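Local atomic coordinates of SM80.1 Vicilin (Solanum melongena, PDB entry 5VF5), a protein that probably serves as a 7S seed storage protein, a two-domain cupin that binds copper and sodium ions in the crystal. Residues I54-Q59 and G179-A184; G80-A85 and F93-G98; Q17-R22 and D29-P34; I72-R77 and G98-L103. One frame throughout, in Å; residues are numbered along the deposited sequence.

How the contacts relate
All four contacts lie in the first cupin domain; the copper ion, bound by Cys281, His283 and His325, lies in the second. Contacts 2 and 4 share Gly98, with centres about 8 Å apart. Contact 3 lies at one edge of the six-stranded sheet and contact 4 at the other, their centres about 18 Å apart. Contact 1 reaches contact 3 through a salt bridge of 2.6 Å between Glu55 OE2 and Arg31 NH1, and contact 4 through Ile54 CD1, 4.0 Å from Phe73 CZ. The sodium ion sits beside contact 3, about 4 Å from the side chain of Asp29 and about 7 Å from that of Glu55 in contact 1.

Contact 1. Residues I54-Q59 and G179-A184; sequences IELEPQ and GAIIKA
Leu56 and Ile181 meet at an oblique angle, with a branch of one against the branch point of the other: Leu56 CG lies 4.0 Å from Ile181 CG2. The side chain of Ile181 sets out toward residues 54-59, and its two arms do different work. CG2 is anti to the backbone N and faces Leu56, while CG1 (chi1 -48°) sends its extended arm to the backbone of Glu55, where Ile181 CD1 comes to 3.9 Å from Glu55 O. Ser60, Met62 and Leu111 also flank this pair, which places it between the sheet holding strand 49-56 and the one ending in strand 181-183.

At the other end the contact turns polar. In the conformer given for Ala184, its N donates to Gln59 O over 3.1 Å, with an N-H...O angle of 162°. The donor sits above the carbonyl plane, 51° out of it, so the bond is straight at the hydrogen but uses neither lone pair. Gln59 has left-handed backbone angles, part of the turn between strands 49-56 and 60-65. Lys183 CA also comes to 3.7 Å from Gln59 O, beside the bond.

The chemistry is therefore divided. Apolar packing, indifferent to exact direction, joins the strands at Ile181, and one directed backbone bond ties Ala184 to the turn at Gln59.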
loop_
_atom_site.group_PDB
_atom_site.type_symbol
_atom_site.label_atom_id
_atom_site.label_comp_id
_atom_site.label_asym_id
_atom_site.label_seq_id
_atom_site.Cartn_x
_atom_site.Cartn_y
_atom_site.Cartn_z
ATOM N N ILE A 54 -9.632 -0.441 0.329
ATOM C CA ILE A 54 -10.919 -0.789 0.895
ATOM C C ILE A 54 -11.346 0.365 1.779
ATOM O O ILE A 54 -10.591 0.787 2.659
ATOM C CB ILE A 54 -10.845 -2.079 1.747
ATOM C CG1 ILE A 54 -10.301 -3.244 0.915
ATOM C CG2 ILE A 54 -12.225 -2.371 2.335
ATOM C CD1 ILE A 54 -9.986 -4.499 1.702
ATOM N N GLU A 55 -12.575 0.831 1.592
ATOM C CA GLU A 55 -13.179 1.895 2.378
ATOM C C GLU A 55 -14.492 1.387 2.942
ATOM O O GLU A 55 -15.313 0.846 2.194
ATOM C CB GLU A 55 -13.527 3.072 1.482
ATOM C CG GLU A 55 -12.367 3.739 0.858
ATOM C CD GLU A 55 -12.773 4.944 0.019
ATOM O OE1 GLU A 55 -13.944 5.057 -0.447
ATOM O OE2 GLU A 55 -11.871 5.750 -0.233
ATOM N N LEU A 56 -14.660 1.479 4.258
ATOM C CA LEU A 56 -15.929 1.141 4.906
ATOM C C LEU A 56 -16.462 2.431 5.551
ATOM O O LEU A 56 -15.798 3.040 6.391
ATOM C CB LEU A 56 -15.774 0.034 5.973
ATOM C CG LEU A 56 -16.060 -1.396 5.489
ATOM C CD1 LEU A 56 -15.049 -1.821 4.458
ATOM C CD2 LEU A 56 -16.120 -2.392 6.642
ATOM N N GLU A 57 -17.693 2.767 5.220
ATOM C CA GLU A 57 -18.411 3.817 5.951
ATOM C C GLU A 57 -18.631 3.413 7.398
ATOM O O GLU A 57 -18.530 2.243 7.757
ATOM C CB GLU A 57 -19.762 4.041 5.277
ATOM C CG GLU A 57 -19.713 4.633 3.860
ATOM C CD GLU A 57 -19.390 6.104 3.783
ATOM O OE1 GLU A 57 -19.201 6.746 4.830
ATOM O OE2 GLU A 57 -19.327 6.608 2.639
ATOM N N PRO A 58 -18.924 4.391 8.263
ATOM C CA PRO A 58 -19.308 4.016 9.623
ATOM C C PRO A 58 -20.440 2.969 9.659
ATOM O O PRO A 58 -21.299 2.933 8.782
ATOM C CB PRO A 58 -19.805 5.338 10.226
ATOM C CG PRO A 58 -19.468 6.377 9.288
ATOM C CD PRO A 58 -18.941 5.836 8.036
ATOM N N GLN A 59 -20.391 2.108 10.660
ATOM C CA GLN A 59 -21.480 1.124 10.945
ATOM C C GLN A 59 -21.756 0.299 9.683
ATOM O O GLN A 59 -22.890 0.233 9.197
ATOM C CB GLN A 59 -22.745 1.817 11.465
ATOM C CG GLN A 59 -22.518 2.561 12.755
ATOM C CD GLN A 59 -23.716 3.358 13.237
ATOM O OE1 GLN A 59 -24.659 3.644 12.484
ATOM N NE2 GLN A 59 -23.653 3.773 14.493
ATOM N N GLY A 179 -25.721 -6.004 -1.847
ATOM C CA GLY A 179 -24.362 -5.749 -2.262
ATOM C C GLY A 179 -23.322 -6.099 -1.215
ATOM O O GLY A 179 -23.644 -6.668 -0.179
ATOM N N ALA A 180 -22.059 -5.807 -1.537
ATOM C CA ALA A 180 -20.938 -6.429 -0.819
ATOM C C ALA A 180 -20.564 -5.733 0.489
ATOM O O ALA A 180 -19.858 -6.319 1.305
ATOM C CB ALA A 180 -19.710 -6.464 -1.715
ATOM N N ILE A 181 -20.929 -4.463 0.653
ATOM C CA ILE A 181 -20.674 -3.713 1.869
ATOM C C ILE A 181 -21.957 -3.007 2.261
ATOM O O ILE A 181 -22.493 -2.173 1.494
ATOM C CB ILE A 181 -19.521 -2.677 1.749
ATOM C CG1 ILE A 181 -18.265 -3.308 1.096
ATOM C CG2 ILE A 181 -19.214 -2.097 3.117
ATOM C CD1 ILE A 181 -17.156 -2.308 0.795
ATOM N N ILE A 182 -22.486 -3.381 3.419
ATOM C CA ILE A 182 -23.848 -3.050 3.802
ATOM C C ILE A 182 -23.883 -2.497 5.219
ATOM O O ILE A 182 -22.870 -2.527 5.975
ATOM C CB ILE A 182 -24.767 -4.293 3.653
ATOM C CG1 ILE A 182 -24.377 -5.406 4.617
ATOM C CG2 ILE A 182 -24.854 -4.755 2.217
ATOM C CD1 ILE A 182 -25.358 -6.569 4.654
ATOM N N LYS A 183 -25.061 -2.039 5.631
ATOM C CA LYS A 183 -25.225 -1.562 6.995
ATOM C C LYS A 183 -25.056 -2.692 8.003
ATOM O O LYS A 183 -25.558 -3.758 7.796
ATOM C CB LYS A 183 -26.620 -0.941 7.145
ATOM C CG LYS A 183 -26.888 -0.319 8.485
ATOM C CD LYS A 183 -28.253 0.314 8.434
ATOM C CE LYS A 183 -28.400 1.554 9.323
ATOM N NZ LYS A 183 -29.400 2.449 8.826
ATOM N N ALA A 184 -24.562 -2.370 9.202
ATOM C CA ALA A 184 -24.583 -3.312 10.337
ATOM C C ALA A 184 -25.230 -2.670 11.588
ATOM O O ALA A 184 -24.985 -1.504 11.866
ATOM C CB ALA A 184 -23.165 -3.740 10.657
#

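Contact 2. Residues G80-A85 and F93-G98; sequences GTISIA and FNLERG
Ile82 and Phe93 face each other as an antiparallel hydrogen-bonded pair, whose reciprocal N-H...O bonds (Ile82 N to Phe93 O and Phe93 N to Ile82 O) are both 2.9 Å long. Gly80 and Leu95 form the second such pair, less evenly: Leu95 N lies 2.7 Å from Gly80 O, whereas Gly80 N is 3.0 Å from Leu95 O. Between them, Thr81 CA turns its hydrogen to Phe93 O at 3.3 Å.

The face bearing Ile82, Ile84, Phe93 and Leu95 is closely filled. Ile82 carries CG1 anti to the backbone N (chi1 -171°), which leaves CG2 between N and the carbonyl carbon, aimed at the partner strand; there it meets Leu95 CD1 at 3.9 Å and the edge of the Phe93 ring. Ile84 CD1 reaches the same ring edge, 4.0 Å from CE2. This hairpin of strands 79-85 and 90-96 borders one sheet of the cupin beta-barrel, and its apolar face looks inward: Phe73 and Leu101 touch Ile82, and Leu103 touches Ile84.

The opposite face is polar and opens toward solvent at Asn94, although Thr81 is buried. Thr81 and Asn94 lie side by side, pointing the same way, and Thr81 OG1 donates to Asn94 OD1 over 2.7 Å, the donor tilted 23° from the amide carbonyl plane. The methyl of Thr81 also rests against that oxygen, at 3.4 Å from CG2. Asn94 remains partly exposed, with Ala196 of a neighbouring loop against its side chain.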
loop_
_atom_site.group_PDB
_atom_site.type_symbol
_atom_site.label_atom_id
_atom_site.label_comp_id
_atom_site.label_asym_id
_atom_site.label_seq_id
_atom_site.Cartn_x
_atom_site.Cartn_y
_atom_site.Cartn_z
ATOM N N GLY A 80 -11.374 -0.805 12.471
ATOM C CA GLY A 80 -12.236 -1.848 11.882
ATOM C C GLY A 80 -11.841 -3.203 12.390
ATOM O O GLY A 80 -10.678 -3.405 12.762
ATOM N N THR A 81 -12.790 -4.132 12.385
ATOM C CA THR A 81 -12.522 -5.451 12.852
ATOM C C THR A 81 -12.452 -6.388 11.651
ATOM O O THR A 81 -13.365 -6.377 10.838
ATOM C CB THR A 81 -13.621 -5.901 13.827
ATOM O OG1 THR A 81 -13.612 -4.983 14.929
ATOM C CG2 THR A 81 -13.346 -7.339 14.298
ATOM N N ILE A 82 -11.372 -7.154 11.554
ATOM C CA ILE A 82 -11.240 -8.199 10.549
ATOM C C ILE A 82 -11.488 -9.536 11.199
ATOM O O ILE A 82 -10.926 -9.849 12.244
ATOM C CB ILE A 82 -9.885 -8.181 9.814
ATOM C CG1 ILE A 82 -9.919 -9.150 8.639
ATOM C CG2 ILE A 82 -8.701 -8.465 10.760
ATOM C CD1 ILE A 82 -8.773 -8.998 7.698
ATOM N N SER A 83 -12.315 -10.352 10.589
ATOM C CA SER A 83 -12.565 -11.700 11.001
ATOM C C SER A 83 -12.094 -12.663 9.923
ATOM O O SER A 83 -12.494 -12.520 8.770
ATOM C CB SER A 83 -14.042 -11.893 11.329
ATOM O OG SER A 83 -14.472 -10.968 12.325
ATOM N N ILE A 84 -11.278 -13.644 10.274
ATOM C CA ILE A 84 -10.646 -14.560 9.348
ATOM C C ILE A 84 -11.109 -15.980 9.686
ATOM O O ILE A 84 -10.891 -16.461 10.805
ATOM C CB ILE A 84 -9.119 -14.475 9.443
ATOM C CG1 ILE A 84 -8.667 -13.032 9.373
ATOM C CG2 ILE A 84 -8.477 -15.351 8.384
ATOM C CD1 ILE A 84 -7.206 -12.795 9.669
ATOM N N ALA A 85 -11.712 -16.653 8.739
ATOM C CA ALA A 85 -12.257 -17.998 8.868
ATOM C C ALA A 85 -11.434 -18.964 8.019
ATOM O O ALA A 85 -11.403 -18.866 6.813
ATOM C CB ALA A 85 -13.706 -18.044 8.483
ATOM N N PHE A 93 -9.428 -9.600 14.705
ATOM C CA PHE A 93 -8.551 -8.558 15.188
ATOM C C PHE A 93 -9.191 -7.217 15.057
ATOM O O PHE A 93 -9.768 -6.913 14.014
ATOM C CB PHE A 93 -7.239 -8.573 14.408
ATOM C CG PHE A 93 -6.515 -9.880 14.404
ATOM C CD1 PHE A 93 -5.976 -10.401 15.580
ATOM C CD2 PHE A 93 -6.345 -10.591 13.237
ATOM C CE1 PHE A 93 -5.311 -11.610 15.560
ATOM C CE2 PHE A 93 -5.679 -11.773 13.212
ATOM C CZ PHE A 93 -5.166 -12.300 14.390
ATOM N N ASN A 94 -9.068 -6.379 16.083
ATOM C CA ASN A 94 -9.597 -5.023 16.054
ATOM C C ASN A 94 -8.457 -4.134 15.606
ATOM O O ASN A 94 -7.562 -3.800 16.402
ATOM C CB ASN A 94 -10.091 -4.605 17.444
ATOM C CG ASN A 94 -11.348 -5.346 17.863
ATOM O OD1 ASN A 94 -12.180 -5.691 17.048
ATOM N ND2 ASN A 94 -11.462 -5.625 19.141
ATOM N N LEU A 95 -8.515 -3.709 14.364
ATOM C CA LEU A 95 -7.438 -2.972 13.721
ATOM C C LEU A 95 -7.599 -1.481 13.905
ATOM O O LEU A 95 -8.705 -0.939 13.928
ATOM C CB LEU A 95 -7.434 -3.276 12.218
ATOM C CG LEU A 95 -7.336 -4.727 11.804
ATOM C CD1 LEU A 95 -7.381 -4.806 10.279
ATOM C CD2 LEU A 95 -6.100 -5.409 12.341
ATOM N N GLU A 96 -6.458 -0.810 13.965
ATOM C CA GLU A 96 -6.368 0.629 14.174
ATOM C C GLU A 96 -5.320 1.207 13.217
ATOM O O GLU A 96 -4.517 0.477 12.635
ATOM C CB GLU A 96 -5.993 0.940 15.641
ATOM C CG GLU A 96 -6.945 0.338 16.669
ATOM C CD GLU A 96 -6.525 0.615 18.083
ATOM O OE1 GLU A 96 -5.306 0.838 18.304
ATOM O OE2 GLU A 96 -7.419 0.560 18.961
ATOM N N ARG A 97 -5.294 2.527 13.135
ATOM C CA ARG A 97 -4.417 3.224 12.210
ATOM C C ARG A 97 -2.967 2.814 12.423
ATOM O O ARG A 97 -2.487 2.794 13.567
ATOM C CB ARG A 97 -4.562 4.736 12.362
ATOM C CG ARG A 97 -3.849 5.496 11.267
ATOM C CD ARG A 97 -4.339 6.918 11.293
ATOM N NE ARG A 97 -3.746 7.572 12.434
ATOM C CZ ARG A 97 -2.577 8.209 12.416
ATOM N NH1 ARG A 97 -2.139 8.783 13.531
ATOM N NH2 ARG A 97 -1.831 8.279 11.303
ATOM N N GLY A 98 -2.290 2.460 11.336
ATOM C CA GLY A 98 -0.938 2.030 11.339
ATOM C C GLY A 98 -0.729 0.532 11.442
ATOM O O GLY A 98 0.405 0.046 11.274
#

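Contact 3. Residues Q17-R22 and D29-P34; sequences QRFQSR and DFRILP
Gln20 and Ile32 form an antiparallel hydrogen-bonded pair, and Ser21 with Arg31 the adjoining non-hydrogen-bonded pair, where the CA atoms close to 4.0 Å. Gln20 N to Ile32 O and Ile32 N to Gln20 O are both 2.9 Å, yet each donor stands well above the acceptor's carbonyl plane, by 45° and 43°. The next bond, Arg22 N to Phe30 O, has the N almost in line with the acceptor's C=O. One water bridges Gln20 OE1 and Ile32 O, giving that carbonyl a second donor. This beta hairpin, strands 20-21 and 28-32, forms the outer margin of the cupin domain's six-stranded sheet, with strand 49-56 on its inner side.

Leu33 CD1 sits over one face of the Phe19 ring, 3.7 Å above its plane and offset toward the rim, in a CH-pi contact; Arg31 O lies at the ring edge, in plane. Ile32 CG2 lies over one face of the Arg22 guanidinium, 3.6 Å from NE, an approach made possible by the bend of the arginine chain at chi2 (-83°), while NH1 is bonded to Val135 O. On the Ser21 side, OG donates to the syn lone pair of Asp29 OD1 at 2.8 Å. Arg31 NH2 grips OD2 of the same carboxylate on its anti side at 3.0 Å, and Arg31 NH1 pairs with Glu55.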
loop_
_atom_site.group_PDB
_atom_site.type_symbol
_atom_site.label_atom_id
_atom_site.label_comp_id
_atom_site.label_asym_id
_atom_site.label_seq_id
_atom_site.Cartn_x
_atom_site.Cartn_y
_atom_site.Cartn_z
ATOM N N GLN A 17 -7.906 8.272 -9.783
ATOM C CA GLN A 17 -9.039 7.932 -10.642
ATOM C C GLN A 17 -8.834 6.639 -11.412
ATOM O O GLN A 17 -9.791 6.088 -11.940
ATOM C CB GLN A 17 -9.334 9.088 -11.594
ATOM C CG GLN A 17 -9.983 10.269 -10.879
ATOM N N ARG A 18 -7.571 6.177 -11.505
ATOM C CA ARG A 18 -7.295 4.915 -12.192
ATOM C C ARG A 18 -7.669 3.691 -11.404
ATOM O O ARG A 18 -7.761 2.609 -11.976
ATOM C CB ARG A 18 -5.856 4.865 -12.681
ATOM C CG ARG A 18 -5.709 5.867 -13.829
ATOM C CD ARG A 18 -4.378 5.884 -14.465
ATOM N NE ARG A 18 -3.911 4.629 -15.036
ATOM C CZ ARG A 18 -2.625 4.393 -15.274
ATOM N NH1 ARG A 18 -1.738 5.354 -15.040
ATOM N NH2 ARG A 18 -2.225 3.218 -15.761
ATOM N N PHE A 19 -7.878 3.839 -10.105
ATOM C CA PHE A 19 -8.375 2.730 -9.310
ATOM C C PHE A 19 -9.816 2.414 -9.762
ATOM O O PHE A 19 -10.622 3.319 -9.890
ATOM C CB PHE A 19 -8.378 2.971 -7.808
ATOM C CG PHE A 19 -7.012 2.933 -7.134
ATOM C CD1 PHE A 19 -6.079 3.946 -7.327
ATOM C CD2 PHE A 19 -6.689 1.922 -6.271
ATOM C CE1 PHE A 19 -4.864 3.893 -6.705
ATOM C CE2 PHE A 19 -5.477 1.902 -5.598
ATOM C CZ PHE A 19 -4.561 2.875 -5.814
ATOM N N GLN A 20 -10.116 1.146 -10.001
ATOM C CA GLN A 20 -11.432 0.725 -10.526
ATOM C C GLN A 20 -12.224 -0.001 -9.449
ATOM O O GLN A 20 -11.706 -0.985 -8.899
ATOM C CB GLN A 20 -11.214 -0.187 -11.732
ATOM C CG GLN A 20 -10.559 0.538 -12.901
ATOM C CD GLN A 20 -10.398 -0.301 -14.151
ATOM O OE1 GLN A 20 -9.661 -1.306 -14.173
ATOM N NE2 GLN A 20 -11.049 0.135 -15.225
ATOM N N SER A 21 -13.453 0.448 -9.155
ATOM C CA SER A 21 -14.306 -0.278 -8.204
ATOM C C SER A 21 -14.634 -1.658 -8.735
ATOM O O SER A 21 -15.043 -1.813 -9.880
ATOM C CB SER A 21 -15.683 0.366 -7.883
ATOM O OG SER A 21 -15.543 1.584 -7.300
ATOM N N ARG A 22 -14.496 -2.657 -7.883
ATOM C CA ARG A 22 -14.838 -4.027 -8.239
ATOM C C ARG A 22 -16.323 -4.362 -8.115
ATOM O O ARG A 22 -16.802 -5.340 -8.672
ATOM C CB ARG A 22 -13.997 -5.016 -7.443
ATOM C CG ARG A 22 -12.561 -5.137 -7.999
ATOM C CD ARG A 22 -12.545 -6.124 -9.187
ATOM N NE ARG A 22 -11.255 -6.367 -9.841
ATOM C CZ ARG A 22 -10.351 -7.303 -9.511
ATOM N NH1 ARG A 22 -10.502 -8.087 -8.456
ATOM N NH2 ARG A 22 -9.232 -7.395 -10.220
ATOM N N ASP A 29 -16.412 0.891 -0.504
ATOM C CA ASP A 29 -15.879 0.599 -1.817
ATOM C C ASP A 29 -14.648 -0.281 -1.698
ATOM O O ASP A 29 -13.965 -0.304 -0.673
ATOM C CB ASP A 29 -15.531 1.889 -2.539
ATOM C CG ASP A 29 -15.383 1.702 -4.071
ATOM O OD1 ASP A 29 -15.912 0.731 -4.690
ATOM O OD2 ASP A 29 -14.730 2.569 -4.645
ATOM N N PHE A 30 -14.386 -0.999 -2.762
ATOM C CA PHE A 30 -13.154 -1.747 -2.963
ATOM C C PHE A 30 -12.721 -1.417 -4.365
ATOM O O PHE A 30 -13.450 -1.767 -5.319
ATOM C CB PHE A 30 -13.385 -3.254 -2.828
ATOM C CG PHE A 30 -12.188 -4.096 -3.199
ATOM C CD1 PHE A 30 -10.939 -3.821 -2.689
ATOM C CD2 PHE A 30 -12.318 -5.142 -4.116
ATOM C CE1 PHE A 30 -9.845 -4.615 -3.008
ATOM C CE2 PHE A 30 -11.233 -5.917 -4.466
ATOM C CZ PHE A 30 -9.982 -5.637 -3.921
ATOM N N ARG A 31 -11.577 -0.749 -4.504
ATOM C CA ARG A 31 -11.089 -0.357 -5.805
ATOM C C ARG A 31 -9.671 -0.759 -5.981
ATOM O O ARG A 31 -8.882 -0.679 -5.043
ATOM C CB ARG A 31 -11.290 1.106 -6.091
ATOM C CG ARG A 31 -10.811 2.101 -5.128
ATOM C CD ARG A 31 -11.480 3.434 -5.538
ATOM N NE ARG A 31 -11.024 4.404 -4.613
ATOM C CZ ARG A 31 -11.612 4.726 -3.484
ATOM N NH1 ARG A 31 -11.028 5.620 -2.724
ATOM N NH2 ARG A 31 -12.807 4.225 -3.139
ATOM N N ILE A 32 -9.327 -1.204 -7.170
ATOM C CA ILE A 32 -8.048 -1.806 -7.447
ATOM C C ILE A 32 -7.426 -1.145 -8.661
ATOM O O ILE A 32 -8.069 -0.838 -9.669
ATOM C CB ILE A 32 -8.176 -3.322 -7.637
ATOM C CG1 ILE A 32 -6.825 -4.036 -7.760
ATOM C CG2 ILE A 32 -9.097 -3.684 -8.759
ATOM C CD1 ILE A 32 -6.946 -5.563 -7.619
ATOM N N LEU A 33 -6.138 -0.877 -8.559
ATOM C CA LEU A 33 -5.396 -0.312 -9.684
ATOM C C LEU A 33 -5.239 -1.400 -10.749
ATOM O O LEU A 33 -5.141 -2.582 -10.407
ATOM C CB LEU A 33 -4.037 0.133 -9.182
ATOM C CG LEU A 33 -3.248 1.127 -9.930
ATOM C CD1 LEU A 33 -4.038 2.441 -10.170
ATOM C CD2 LEU A 33 -1.978 1.417 -9.143
ATOM N N PRO A 34 -5.211 -1.026 -12.047
ATOM C CA PRO A 34 -4.890 -2.021 -13.051
ATOM C C PRO A 34 -3.536 -2.691 -12.851
ATOM O O PRO A 34 -2.686 -2.158 -12.115
ATOM C CB PRO A 34 -4.936 -1.234 -14.359
ATOM C CG PRO A 34 -5.839 -0.085 -14.057
ATOM C CD PRO A 34 -5.517 0.284 -12.627
HETATM O O HOH W 1 -8.224 -2.508 -12.021
#

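Contact 4. Residues I72-R77 and G98-L103; sequences IFVVVR and GDVLRL
Phe73 and Leu101 anchor the backbone bonding as an antiparallel hydrogen-bonded pair: Phe73 N to Leu101 O is 2.8 Å, and the return bond from Leu101 N to Phe73 O lies in the carbonyl plane. Val75 continues the series with its N donating to Asp99 O and its O accepting from Gly98 N, each 2.9 Å. Weaker CA-H...O contacts fill in between, such as Val74 CA to Asp99 O at 3.3 Å.

Apolar contacts occupy both faces. Ile72 and Val100 lie alongside, pointing the same way, with Ile72 CG2 3.8 Å from Val100 CG1; both methyls are anti to their backbone N. Together with Val74 they pack on Phe247 and Phe342 of the second cupin half. On the other face Leu103 CD2 approaches the Phe73 ring, 4.0 Å from CZ, amid Val122 and Val124.

Charged and polar ends look elsewhere. Asp99 accepts from Glu96 N at OD2 and from Asn212 at OD1, which would fix its carboxylate beside the turn. Arg102, as modelled in one of two conformers, crosses Ile72 at about a right angle and pairs with Asp240 and Glu70.

Beyond the pairing, Val76 and Arg77 both face Phe121 in a classic beta bulge. Strand 100-103 is the outermost strand of one sheet of the cupin barrel, and the face it shares with strand 69-77, bearing Ile72, Val74 and Val100, is set against the second domain in the paired-barrel arrangement known from vicilins.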
loop_
_atom_site.group_PDB
_atom_site.type_symbol
_atom_site.label_atom_id
_atom_site.label_comp_id
_atom_site.label_asym_id
_atom_site.label_seq_id
_atom_site.Cartn_x
_atom_site.Cartn_y
_atom_site.Cartn_z
ATOM N N ILE A 72 -1.144 -7.960 2.002
ATOM C CA ILE A 72 -0.762 -7.197 3.184
ATOM C C ILE A 72 -1.745 -6.039 3.292
ATOM O O ILE A 72 -1.911 -5.275 2.328
ATOM C CB ILE A 72 0.657 -6.620 3.091
ATOM C CG1 ILE A 72 1.675 -7.729 2.865
ATOM C CG2 ILE A 72 0.959 -5.837 4.343
ATOM C CD1 ILE A 72 3.057 -7.217 2.609
ATOM N N PHE A 73 -2.454 -5.962 4.413
ATOM C CA PHE A 73 -3.398 -4.890 4.706
ATOM C C PHE A 73 -2.696 -3.870 5.588
ATOM O O PHE A 73 -2.092 -4.245 6.597
ATOM C CB PHE A 73 -4.645 -5.411 5.454
ATOM C CG PHE A 73 -5.693 -6.101 4.644
ATOM C CD1 PHE A 73 -5.439 -6.734 3.442
ATOM C CD2 PHE A 73 -6.994 -6.128 5.125
ATOM C CE1 PHE A 73 -6.449 -7.346 2.740
ATOM C CE2 PHE A 73 -8.003 -6.749 4.417
ATOM C CZ PHE A 73 -7.718 -7.373 3.233
ATOM N N VAL A 74 -2.833 -2.599 5.290
ATOM C CA VAL A 74 -2.317 -1.511 6.096
ATOM C C VAL A 74 -3.433 -0.540 6.383
ATOM O O VAL A 74 -4.041 0.027 5.478
ATOM C CB VAL A 74 -1.160 -0.789 5.402
ATOM C CG1 VAL A 74 -0.574 0.321 6.286
ATOM C CG2 VAL A 74 -0.095 -1.758 4.978
ATOM N N VAL A 75 -3.763 -0.339 7.659
ATOM C CA VAL A 75 -4.826 0.596 8.002
ATOM C C VAL A 75 -4.321 2.031 7.942
ATOM O O VAL A 75 -3.388 2.410 8.650
ATOM C CB VAL A 75 -5.416 0.310 9.385
ATOM C CG1 VAL A 75 -6.542 1.257 9.697
ATOM C CG2 VAL A 75 -5.909 -1.112 9.438
ATOM N N VAL A 76 -4.939 2.828 7.079
ATOM C CA VAL A 76 -4.572 4.233 6.847
ATOM C C VAL A 76 -5.417 5.206 7.667
ATOM O O VAL A 76 -4.985 6.294 7.979
ATOM C CB VAL A 76 -4.777 4.604 5.355
ATOM C CG1 VAL A 76 -4.703 6.120 5.113
ATOM C CG2 VAL A 76 -3.778 3.863 4.499
ATOM N N ARG A 77 -6.652 4.820 7.979
ATOM C CA ARG A 77 -7.583 5.700 8.694
ATOM C C ARG A 77 -8.600 4.857 9.417
ATOM O O ARG A 77 -9.040 3.806 8.924
ATOM C CB ARG A 77 -8.311 6.632 7.700
ATOM C CG ARG A 77 -8.975 7.825 8.321
ATOM C CD ARG A 77 -9.036 8.931 7.291
ATOM N NE ARG A 77 -7.711 9.266 6.765
ATOM C CZ ARG A 77 -7.329 9.051 5.514
ATOM N NH1 ARG A 77 -6.116 9.419 5.127
ATOM N NH2 ARG A 77 -8.165 8.487 4.643
ATOM N N GLY A 98 -2.290 2.460 11.336
ATOM C CA GLY A 98 -0.938 2.030 11.339
ATOM C C GLY A 98 -0.729 0.532 11.442
ATOM O O GLY A 98 0.405 0.046 11.274
ATOM N N ASP A 99 -1.799 -0.209 11.720
ATOM C CA ASP A 99 -1.676 -1.663 11.795
ATOM C C ASP A 99 -1.368 -2.258 10.421
ATOM O O ASP A 99 -1.946 -1.829 9.390
ATOM C CB ASP A 99 -2.938 -2.306 12.318
ATOM C CG ASP A 99 -3.127 -2.175 13.825
ATOM O OD1 ASP A 99 -2.187 -1.791 14.582
ATOM O OD2 ASP A 99 -4.259 -2.517 14.265
ATOM N N VAL A 100 -0.496 -3.235 10.434
ATOM C CA VAL A 100 -0.094 -4.028 9.297
ATOM C C VAL A 100 -0.454 -5.467 9.541
ATOM O O VAL A 100 -0.107 -6.005 10.581
ATOM C CB VAL A 100 1.420 -3.926 9.037
ATOM C CG1 VAL A 100 1.826 -4.771 7.842
ATOM C CG2 VAL A 100 1.861 -2.469 8.883
ATOM N N LEU A 101 -1.128 -6.122 8.581
ATOM C CA LEU A 101 -1.583 -7.495 8.735
ATOM C C LEU A 101 -1.287 -8.259 7.475
ATOM O O LEU A 101 -1.749 -7.856 6.391
ATOM C CB LEU A 101 -3.086 -7.546 9.037
ATOM C CG LEU A 101 -3.664 -8.918 9.300
ATOM C CD1 LEU A 101 -3.208 -9.492 10.616
ATOM C CD2 LEU A 101 -5.186 -8.836 9.246
ATOM N N ARG A 102 -0.512 -9.334 7.578
ATOM C CA ARG A 102 -0.345 -10.275 6.459
ATOM C C ARG A 102 -1.534 -11.228 6.458
ATOM O O ARG A 102 -1.830 -11.875 7.454
ATOM C CB ARG A 102 0.959 -11.022 6.652
ATOM C CG ARG A 102 1.248 -12.112 5.663
ATOM C CD ARG A 102 1.877 -11.582 4.398
ATOM N NE ARG A 102 2.225 -12.753 3.616
ATOM C CZ ARG A 102 1.377 -13.439 2.861
ATOM N NH1 ARG A 102 0.145 -12.979 2.620
ATOM N NH2 ARG A 102 1.782 -14.531 2.266
ATOM N N LEU A 103 -2.214 -11.301 5.306
ATOM C CA LEU A 103 -3.355 -12.190 5.129
ATOM C C LEU A 103 -2.993 -13.242 4.071
ATOM O O LEU A 103 -2.758 -12.930 2.859
ATOM C CB LEU A 103 -4.546 -11.366 4.624
ATOM C CG LEU A 103 -5.873 -12.076 4.589
ATOM C CD1 LEU A 103 -6.372 -12.418 5.991
ATOM C CD2 LEU A 103 -6.870 -11.190 3.824
#